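Local structure of fructose-2,6-bisphosphatase TIGAR B (Danio rerio, 3E9D) at residues L2-T7 and K137-R142; T130-F135 and V191-E196; A178-V181 and A185-R188. The protein probably hydrolyses fructose-2,6-bisphosphate, and also fructose-1,6-bisphosphate, and so acts as a negative regulator of glycolysis. All blocks are in the same frame, centred on the assembly; numbering follows the deposited sequence.

Overall arrangement
Contacts 1 and 3 each pack a helix on one of two neighbouring strands of a sheet, and contact 2 joins the two helices. The strand-to-helix packings are wholly buried and wholly apolar; their strands, 2-10 and 177-182, run parallel side by side. Contact 2 brings together helices 125-146 and 184-197, which supply the other halves of contacts 1 and 3. Between the helices the chemistry is mixed: buried phenylalanine and leucine on one side, a histidine beside an exposed lysine chain on the other, and a potassium ion beyond. Contact 3 lies nearest the centre of the chain and closest to the inferred catalytic residues Glu89 and His183, whereas contact 1 is away from the annotated sites.

Contact 1 (L2-T7 and K137-R142); sequences LTFALT and KSLFQR
Phe4 projects from strand 2-10 and meets Leu139 and Phe140, two successive residues of helix 125-146, and the close approaches are made by these three buried side chains. The aliphatic part is Leu139: its CD2 methyl lies 4.0 Å from Phe4 CE1 and touches CZ as well, coming in obliquely to the ring. CB of Leu139 points toward the strand, and with CG anti to the backbone N (chi1 174°) the CD2 methyl reaches the Phe4 ring.

The aromatic part is formed by Phe140. Its CD1 reaches the rim of the Phe4 ring, close to the ring plane, at 4.0 Å from Phe4 CZ, and CE1 adjoins the same carbon. The two side chains cross at about a right angle. Although the CB of Phe140 does not aim at the strand, the end of its ring swings nearer to it, and Phe4 thus has one partner past its rim and another at a slant. Phe225 of strand 220-230 adds a further aromatic neighbour, its ring nearly parallel to that of Phe4.

The backbone ties the strand into the sheet: Phe4 pairs with Phe225 in the antiparallel neighbour, while Ala5 bonds to Val176 and Ala178 on the other side. A long helix laid by its apolar residues over central strands of a mixed sheet is the alpha/beta architecture of the histidine phosphatase superfamily.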
loop_
_atom_site.group_PDB
_atom_site.type_symbol
_atom_site.label_atom_id
_atom_site.label_comp_id
_atom_site.label_asym_id
_atom_site.label_seq_id
_atom_site.Cartn_x
_atom_site.Cartn_y
_atom_site.Cartn_z
ATOM N N LEU A 2 4.298 -19.596 -5.867
ATOM C CA LEU A 2 4.940 -18.700 -4.909
ATOM C C LEU A 2 3.921 -18.032 -3.993
ATOM O O LEU A 2 2.920 -17.487 -4.459
ATOM C CB LEU A 2 5.799 -17.627 -5.600
ATOM C CG LEU A 2 6.478 -16.615 -4.649
ATOM C CD1 LEU A 2 7.574 -17.278 -3.796
ATOM C CD2 LEU A 2 7.045 -15.434 -5.432
ATOM N N THR A 3 4.182 -18.093 -2.693
ATOM C CA THR A 3 3.380 -17.392 -1.701
ATOM C C THR A 3 4.248 -16.311 -1.090
ATOM O O THR A 3 5.367 -16.588 -0.668
ATOM C CB THR A 3 2.904 -18.333 -0.584
ATOM O OG1 THR A 3 1.995 -19.282 -1.135
ATOM C CG2 THR A 3 2.184 -17.543 0.551
ATOM N N PHE A 4 3.732 -15.086 -1.041
ATOM C CA PHE A 4 4.469 -13.984 -0.416
ATOM C C PHE A 4 3.519 -13.011 0.281
ATOM O O PHE A 4 2.347 -12.887 -0.107
ATOM C CB PHE A 4 5.382 -13.261 -1.430
ATOM C CG PHE A 4 4.647 -12.453 -2.474
ATOM C CD1 PHE A 4 4.343 -11.111 -2.247
ATOM C CD2 PHE A 4 4.283 -13.031 -3.696
ATOM C CE1 PHE A 4 3.653 -10.354 -3.203
ATOM C CE2 PHE A 4 3.606 -12.284 -4.682
ATOM C CZ PHE A 4 3.292 -10.931 -4.426
ATOM N N ALA A 5 4.024 -12.376 1.336
ATOM C CA ALA A 5 3.289 -11.364 2.078
ATOM C C ALA A 5 3.587 -9.997 1.487
ATOM O O ALA A 5 4.708 -9.738 1.006
ATOM C CB ALA A 5 3.697 -11.386 3.556
ATOM N N LEU A 6 2.577 -9.131 1.505
ATOM C CA LEU A 6 2.759 -7.751 1.096
ATOM C C LEU A 6 2.277 -6.836 2.219
ATOM O O LEU A 6 1.083 -6.837 2.541
ATOM C CB LEU A 6 1.970 -7.450 -0.187
ATOM C CG LEU A 6 2.014 -5.984 -0.618
ATOM C CD1 LEU A 6 3.416 -5.620 -1.098
ATOM C CD2 LEU A 6 0.983 -5.679 -1.725
ATOM N N THR A 7 3.197 -6.062 2.795
ATOM C CA THR A 7 2.834 -5.072 3.813
ATOM C C THR A 7 2.798 -3.714 3.161
ATOM O O THR A 7 3.746 -3.329 2.475
ATOM C CB THR A 7 3.837 -5.067 4.982
ATOM O OG1 THR A 7 3.782 -6.338 5.641
ATOM C CG2 THR A 7 3.524 -3.945 5.991
ATOM N N LYS A 137 1.465 -6.441 -11.788
ATOM C CA LYS A 137 2.065 -7.258 -12.836
ATOM C C LYS A 137 3.607 -7.241 -12.720
ATOM O O LYS A 137 4.257 -8.289 -12.760
ATOM C CB LYS A 137 1.574 -6.766 -14.210
ATOM C CG LYS A 137 1.982 -7.642 -15.367
ATOM C CD LYS A 137 1.439 -7.084 -16.699
ATOM C CE LYS A 137 2.003 -7.868 -17.883
ATOM N NZ LYS A 137 3.476 -7.646 -18.060
ATOM N N SER A 138 4.174 -6.056 -12.521
ATOM C CA SER A 138 5.609 -5.891 -12.311
ATOM C C SER A 138 6.100 -6.584 -11.014
ATOM O O SER A 138 7.146 -7.258 -11.000
ATOM C CB SER A 138 5.905 -4.383 -12.259
ATOM O OG SER A 138 7.272 -4.121 -12.038
ATOM N N LEU A 139 5.341 -6.397 -9.933
ATOM C CA LEU A 139 5.602 -7.025 -8.643
ATOM C C LEU A 139 5.665 -8.556 -8.741
ATOM O O LEU A 139 6.626 -9.162 -8.273
ATOM C CB LEU A 139 4.529 -6.626 -7.619
ATOM C CG LEU A 139 4.601 -7.322 -6.252
ATOM C CD1 LEU A 139 5.865 -6.849 -5.519
ATOM C CD2 LEU A 139 3.332 -7.053 -5.424
ATOM N N PHE A 140 4.637 -9.162 -9.326
ATOM C CA PHE A 140 4.600 -10.618 -9.464
ATOM C C PHE A 140 5.832 -11.131 -10.225
ATOM O O PHE A 140 6.455 -12.125 -9.824
ATOM C CB PHE A 140 3.333 -11.114 -10.194
ATOM C CG PHE A 140 2.027 -10.852 -9.462
ATOM C CD1 PHE A 140 2.002 -10.417 -8.138
ATOM C CD2 PHE A 140 0.815 -11.068 -10.116
ATOM C CE1 PHE A 140 0.788 -10.186 -7.484
ATOM C CE2 PHE A 140 -0.412 -10.844 -9.465
ATOM C CZ PHE A 140 -0.420 -10.393 -8.152
ATOM N N GLN A 141 6.149 -10.473 -11.337
ATOM C CA GLN A 141 7.253 -10.911 -12.188
ATOM C C GLN A 141 8.582 -10.826 -11.426
ATOM O O GLN A 141 9.377 -11.772 -11.445
ATOM C CB GLN A 141 7.296 -10.109 -13.495
ATOM C CG GLN A 141 8.474 -10.464 -14.426
ATOM C CD GLN A 141 8.447 -11.923 -14.909
ATOM O OE1 GLN A 141 7.381 -12.485 -15.193
ATOM N NE2 GLN A 141 9.629 -12.537 -15.011
ATOM N N ARG A 142 8.791 -9.712 -10.729
ATOM C CA ARG A 142 10.002 -9.528 -9.927
ATOM C C ARG A 142 10.108 -10.513 -8.754
ATOM O O ARG A 142 11.183 -11.025 -8.490
ATOM C CB ARG A 142 10.115 -8.080 -9.416
ATOM C CG ARG A 142 11.454 -7.794 -8.682
ATOM C CD ARG A 142 11.456 -6.426 -8.013
ATOM N NE ARG A 142 11.405 -5.353 -9.009
ATOM C CZ ARG A 142 12.479 -4.774 -9.550
ATOM N NH1 ARG A 142 13.702 -5.152 -9.193
ATOM N NH2 ARG A 142 12.327 -3.816 -10.453
#

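Contact 2 (T130-F135 and V191-E196); sequences TRFKMF and VRHLVE. With K (potassium ion), chain E.
His193 reaches from helix 184-197 to Phe132 and Lys133 of helix 125-146. The short helical segments cross at -70° with their axes 10.6 Å apart at closest. Phe132 and His193 have the nearest CA atoms, and the imidazole fills the interval by its contacts with Phe132 and Lys133. From CB, which points toward the other helix, the chain turns its CG anti to the backbone N (chi1 174°). The ring then divides its contacts atom by atom. CD2 lies 3.8 Å from Phe132 CD2, at the rim of the phenyl ring and near its plane. NE2 lies 3.7 Å from Lys133 CG, and CE1 is equally close to Lys133 CE. The Lys133 CG methylene makes an off-centre CH-pi contact, 4.1 Å from the centroid of the His193 ring. ND1 turns back to its own helix and hydrogen-bonds to OD2 of Asp197.

Beside this, Leu194 sets CD2 at the rim of Phe132, 3.8 Å from Phe132 CE2, with CG close by, and the two side chains cross at about a right angle. The helix widens into a pi-type turn at 193-196, starting at His193 itself, and the carbonyl oxygens of Val195, Glu196 and Leu198 bind a potassium ion together with a water.

An alanine in place of His193 would probably leave Asp197 without its imidazole mate and open a gap between the Lys133 chain and Phe132. The lysine touches the imidazole with methylenes, while its NZ stays 5.3 Å from His193 ND1. Any charge on the histidine would therefore probably be favoured by Asp197 and only mildly opposed by the lysine.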
loop_
_atom_site.group_PDB
_atom_site.type_symbol
_atom_site.label_atom_id
_atom_site.label_comp_id
_atom_site.label_asym_id
_atom_site.label_seq_id
_atom_site.Cartn_x
_atom_site.Cartn_y
_atom_site.Cartn_z
ATOM N N THR A 130 -5.505 1.414 -12.897
ATOM C CA THR A 130 -4.626 0.899 -13.941
ATOM C C THR A 130 -3.148 0.919 -13.517
ATOM O O THR A 130 -2.425 -0.044 -13.765
ATOM C CB THR A 130 -4.847 1.668 -15.264
ATOM O OG1 THR A 130 -6.191 1.416 -15.706
ATOM C CG2 THR A 130 -3.856 1.245 -16.346
ATOM N N ARG A 131 -2.712 1.997 -12.860
ATOM C CA ARG A 131 -1.338 2.062 -12.329
ATOM C C ARG A 131 -1.036 0.953 -11.312
ATOM O O ARG A 131 0.028 0.314 -11.368
ATOM C CB ARG A 131 -1.045 3.436 -11.708
ATOM C CG ARG A 131 -0.910 4.554 -12.748
ATOM C CD ARG A 131 -0.155 5.743 -12.167
ATOM N NE ARG A 131 -0.944 6.596 -11.258
ATOM C CZ ARG A 131 -0.750 6.686 -9.942
ATOM N NH1 ARG A 131 0.175 5.942 -9.333
ATOM N NH2 ARG A 131 -1.467 7.539 -9.229
ATOM N N PHE A 132 -1.969 0.728 -10.388
ATOM C CA PHE A 132 -1.827 -0.369 -9.429
ATOM C C PHE A 132 -1.787 -1.737 -10.124
ATOM O O PHE A 132 -0.964 -2.584 -9.764
ATOM C CB PHE A 132 -2.912 -0.343 -8.350
ATOM C CG PHE A 132 -2.758 -1.439 -7.315
ATOM C CD1 PHE A 132 -1.626 -1.491 -6.503
ATOM C CD2 PHE A 132 -3.740 -2.413 -7.159
ATOM C CE1 PHE A 132 -1.462 -2.494 -5.548
ATOM C CE2 PHE A 132 -3.612 -3.416 -6.192
ATOM C CZ PHE A 132 -2.471 -3.461 -5.382
ATOM N N LYS A 133 -2.653 -1.936 -11.118
ATOM C CA LYS A 133 -2.655 -3.180 -11.915
ATOM C C LYS A 133 -1.306 -3.406 -12.598
ATOM O O LYS A 133 -0.802 -4.536 -12.640
ATOM C CB LYS A 133 -3.761 -3.176 -12.976
ATOM C CG LYS A 133 -5.192 -3.349 -12.440
ATOM C CD LYS A 133 -6.178 -3.399 -13.614
ATOM C CE LYS A 133 -7.583 -2.996 -13.210
ATOM N NZ LYS A 133 -8.410 -2.629 -14.431
ATOM N N MET A 134 -0.724 -2.330 -13.135
ATOM C CA MET A 134 0.604 -2.401 -13.753
ATOM C C MET A 134 1.676 -2.698 -12.707
ATOM O O MET A 134 2.617 -3.471 -12.948
ATOM C CB MET A 134 0.938 -1.105 -14.500
ATOM C CG MET A 134 0.048 -0.840 -15.721
ATOM S SD MET A 134 0.291 0.864 -16.348
ATOM C CE MET A 134 2.050 0.829 -16.770
ATOM N N PHE A 135 1.527 -2.081 -11.545
ATOM C CA PHE A 135 2.438 -2.351 -10.446
ATOM C C PHE A 135 2.374 -3.819 -10.030
ATOM O O PHE A 135 3.415 -4.449 -9.820
ATOM C CB PHE A 135 2.176 -1.448 -9.215
ATOM C CG PHE A 135 2.989 -1.865 -8.004
ATOM C CD1 PHE A 135 4.350 -1.571 -7.936
ATOM C CD2 PHE A 135 2.414 -2.598 -6.972
ATOM C CE1 PHE A 135 5.132 -1.988 -6.832
ATOM C CE2 PHE A 135 3.189 -3.007 -5.871
ATOM C CZ PHE A 135 4.558 -2.695 -5.823
ATOM N N VAL A 191 -6.543 -1.189 -2.453
ATOM C CA VAL A 191 -7.220 -2.120 -1.559
ATOM C C VAL A 191 -8.566 -2.553 -2.145
ATOM O O VAL A 191 -8.890 -3.755 -2.143
ATOM C CB VAL A 191 -7.390 -1.527 -0.120
ATOM C CG1 VAL A 191 -8.357 -2.343 0.700
ATOM C CG2 VAL A 191 -6.025 -1.467 0.597
ATOM N N ARG A 192 -9.346 -1.593 -2.650
ATOM C CA ARG A 192 -10.650 -1.939 -3.225
ATOM C C ARG A 192 -10.494 -2.843 -4.469
ATOM O O ARG A 192 -11.298 -3.754 -4.675
ATOM C CB ARG A 192 -11.489 -0.689 -3.580
ATOM C CG ARG A 192 -12.923 -1.075 -4.060
ATOM C CD ARG A 192 -13.844 0.134 -4.287
ATOM N NE ARG A 192 -14.337 0.727 -3.043
ATOM C CZ ARG A 192 -15.423 0.327 -2.378
ATOM N NH1 ARG A 192 -16.148 -0.711 -2.801
ATOM N NH2 ARG A 192 -15.778 0.961 -1.263
ATOM N N HIS A 193 -9.469 -2.583 -5.285
ATOM C CA HIS A 193 -9.180 -3.453 -6.428
ATOM C C HIS A 193 -8.911 -4.909 -5.976
ATOM O O HIS A 193 -9.510 -5.850 -6.484
ATOM C CB HIS A 193 -7.997 -2.950 -7.257
ATOM C CG HIS A 193 -7.600 -3.905 -8.344
ATOM N ND1 HIS A 193 -8.428 -4.196 -9.412
ATOM C CD2 HIS A 193 -6.487 -4.660 -8.515
ATOM C CE1 HIS A 193 -7.835 -5.086 -10.193
ATOM N NE2 HIS A 193 -6.653 -5.371 -9.679
ATOM N N LEU A 194 -8.025 -5.064 -5.000
ATOM C CA LEU A 194 -7.705 -6.379 -4.436
ATOM C C LEU A 194 -8.934 -7.100 -3.882
ATOM O O LEU A 194 -9.152 -8.278 -4.177
ATOM C CB LEU A 194 -6.649 -6.232 -3.346
ATOM C CG LEU A 194 -5.220 -5.849 -3.779
ATOM C CD1 LEU A 194 -4.315 -5.800 -2.568
ATOM C CD2 LEU A 194 -4.627 -6.784 -4.853
ATOM N N VAL A 195 -9.762 -6.375 -3.128
ATOM C CA VAL A 195 -10.875 -6.988 -2.402
ATOM C C VAL A 195 -12.101 -7.230 -3.286
ATOM O O VAL A 195 -12.691 -8.315 -3.272
ATOM C CB VAL A 195 -11.247 -6.134 -1.170
ATOM C CG1 VAL A 195 -12.542 -6.629 -0.539
ATOM C CG2 VAL A 195 -10.085 -6.179 -0.150
ATOM N N GLU A 196 -12.477 -6.223 -4.064
ATOM C CA GLU A 196 -13.695 -6.261 -4.852
ATOM C C GLU A 196 -13.482 -6.820 -6.277
ATOM O O GLU A 196 -14.201 -7.735 -6.711
ATOM C CB GLU A 196 -14.315 -4.862 -4.874
ATOM C CG GLU A 196 -15.805 -4.841 -4.995
ATOM C CD GLU A 196 -16.390 -3.456 -4.752
ATOM O OE1 GLU A 196 -17.487 -3.380 -4.135
ATOM O OE2 GLU A 196 -15.763 -2.461 -5.181
HETATM K K K E . -13.998 -10.184 -4.669
HETATM O O HOH W 1 -13.717 -10.113 -1.485
#

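Contact 3 (A178-V181 and A185-R188)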
loop_
_atom_site.group_PDB
_atom_site.type_symbol
_atom_site.label_atom_id
_atom_site.label_comp_id
_atom_site.label_asym_id
_atom_site.label_seq_id
_atom_site.Cartn_x
_atom_site.Cartn_y
_atom_site.Cartn_z
ATOM N N ALA A 178 7.260 -8.584 0.913
ATOM C CA ALA A 178 7.507 -7.285 0.300
ATOM C C ALA A 178 6.912 -6.161 1.142
ATOM O O ALA A 178 5.838 -6.324 1.729
ATOM C CB ALA A 178 6.928 -7.245 -1.113
ATOM N N LEU A 179 7.617 -5.028 1.191
ATOM C CA LEU A 179 7.097 -3.798 1.798
ATOM C C LEU A 179 6.778 -2.812 0.694
ATOM O O LEU A 179 7.559 -2.652 -0.237
ATOM C CB LEU A 179 8.133 -3.191 2.750
ATOM C CG LEU A 179 7.836 -1.827 3.394
ATOM C CD1 LEU A 179 6.621 -1.969 4.335
ATOM C CD2 LEU A 179 9.085 -1.339 4.181
ATOM N N MET A 180 5.623 -2.160 0.784
ATOM C CA MET A 180 5.210 -1.184 -0.210
ATOM C C MET A 180 4.891 0.080 0.575
ATOM O O MET A 180 4.104 0.035 1.514
ATOM C CB MET A 180 3.983 -1.702 -0.991
ATOM C CG MET A 180 3.269 -0.673 -1.891
ATOM S SD MET A 180 1.698 -1.339 -2.586
ATOM C CE MET A 180 0.737 0.166 -2.588
ATOM N N VAL A 181 5.501 1.206 0.197
ATOM C CA VAL A 181 5.235 2.482 0.883
ATOM C C VAL A 181 4.665 3.462 -0.140
ATOM O O VAL A 181 5.292 3.729 -1.161
ATOM C CB VAL A 181 6.485 3.036 1.636
ATOM C CG1 VAL A 181 6.141 4.334 2.400
ATOM C CG2 VAL A 181 6.994 1.985 2.640
ATOM N N ALA A 185 -4.822 7.982 -1.147
ATOM C CA ALA A 185 -5.811 7.766 -2.196
ATOM C C ALA A 185 -5.434 6.553 -3.039
ATOM O O ALA A 185 -6.276 5.691 -3.299
ATOM C CB ALA A 185 -6.008 9.010 -3.052
ATOM N N PHE A 186 -4.160 6.468 -3.429
ATOM C CA PHE A 186 -3.675 5.290 -4.170
ATOM C C PHE A 186 -3.926 3.957 -3.439
ATOM O O PHE A 186 -4.412 2.983 -4.043
ATOM C CB PHE A 186 -2.183 5.422 -4.461
ATOM C CG PHE A 186 -1.633 4.294 -5.278
ATOM C CD1 PHE A 186 -1.668 4.350 -6.670
ATOM C CD2 PHE A 186 -1.066 3.170 -4.654
ATOM C CE1 PHE A 186 -1.140 3.297 -7.444
ATOM C CE2 PHE A 186 -0.556 2.119 -5.415
ATOM C CZ PHE A 186 -0.587 2.187 -6.815
ATOM N N ILE A 187 -3.579 3.910 -2.152
ATOM C CA ILE A 187 -3.749 2.704 -1.359
ATOM C C ILE A 187 -5.226 2.339 -1.232
ATOM O O ILE A 187 -5.579 1.167 -1.322
ATOM C CB ILE A 187 -3.060 2.820 0.066
ATOM C CG1 ILE A 187 -1.522 2.767 -0.070
ATOM C CG2 ILE A 187 -3.550 1.731 1.002
ATOM C CD1 ILE A 187 -0.754 3.356 1.160
ATOM N N ARG A 188 -6.081 3.341 -1.024
ATOM C CA ARG A 188 -7.507 3.087 -0.891
ATOM C C ARG A 188 -8.055 2.457 -2.155
ATOM O O ARG A 188 -8.777 1.457 -2.095
ATOM C CB ARG A 188 -8.283 4.371 -0.584
ATOM C CG ARG A 188 -9.647 4.073 0.038
ATOM C CD ARG A 188 -10.285 5.358 0.572
ATOM N NE ARG A 188 -11.519 5.061 1.299
ATOM C CZ ARG A 188 -12.387 5.984 1.710
ATOM N NH1 ARG A 188 -12.154 7.266 1.452
ATOM N NH2 ARG A 188 -13.489 5.623 2.369
#
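Met180, on strand 177-182, touches helix 184-197 with the very end of its side chain. The tight part is a single approach: the CE methyl comes to 3.7 Å from Phe186 CE2, at the rim of the ring and near its plane, with CD2 a little farther along the same edge. The methionine gets there by running out almost straight, CG anti to the backbone N (chi1 169°) and the next torsion also extended, before a bend about the CG-SD bond gives the methyl its final direction. Phe186, whose CG is likewise anti to its backbone N, brings its ring from the helix to meet it.

Ile187 packs more loosely on the same methyl, its CG1 being 4.3 Å from Met180 CE, and it also leans on Ile8 and Arg10 of the neighbouring strand 2-10. Strand and helix follow one another with only a short link between them, beside which lies His183, the inferred transition-state stabilizer. The strand end and the start of the helix are consistent with part of the active site of the histidine phosphatase fold: the carboxylate of Glu89, the inferred proton donor or acceptor, takes hydrogen bonds from the backbone N of Ala185 and of Phe186 in the first turn of the helix. The Phe186 side chain comes within about 4 Å of that of Glu89, so the apolar packing borders on this inferred catalytic carboxylate.

Elsewhere on the helix the character changes. Ala185 is partly exposed, and Arg188 is exposed, its NE hydrogen-bonded to the carbonyl of Phe212 and its chain touching Pro214.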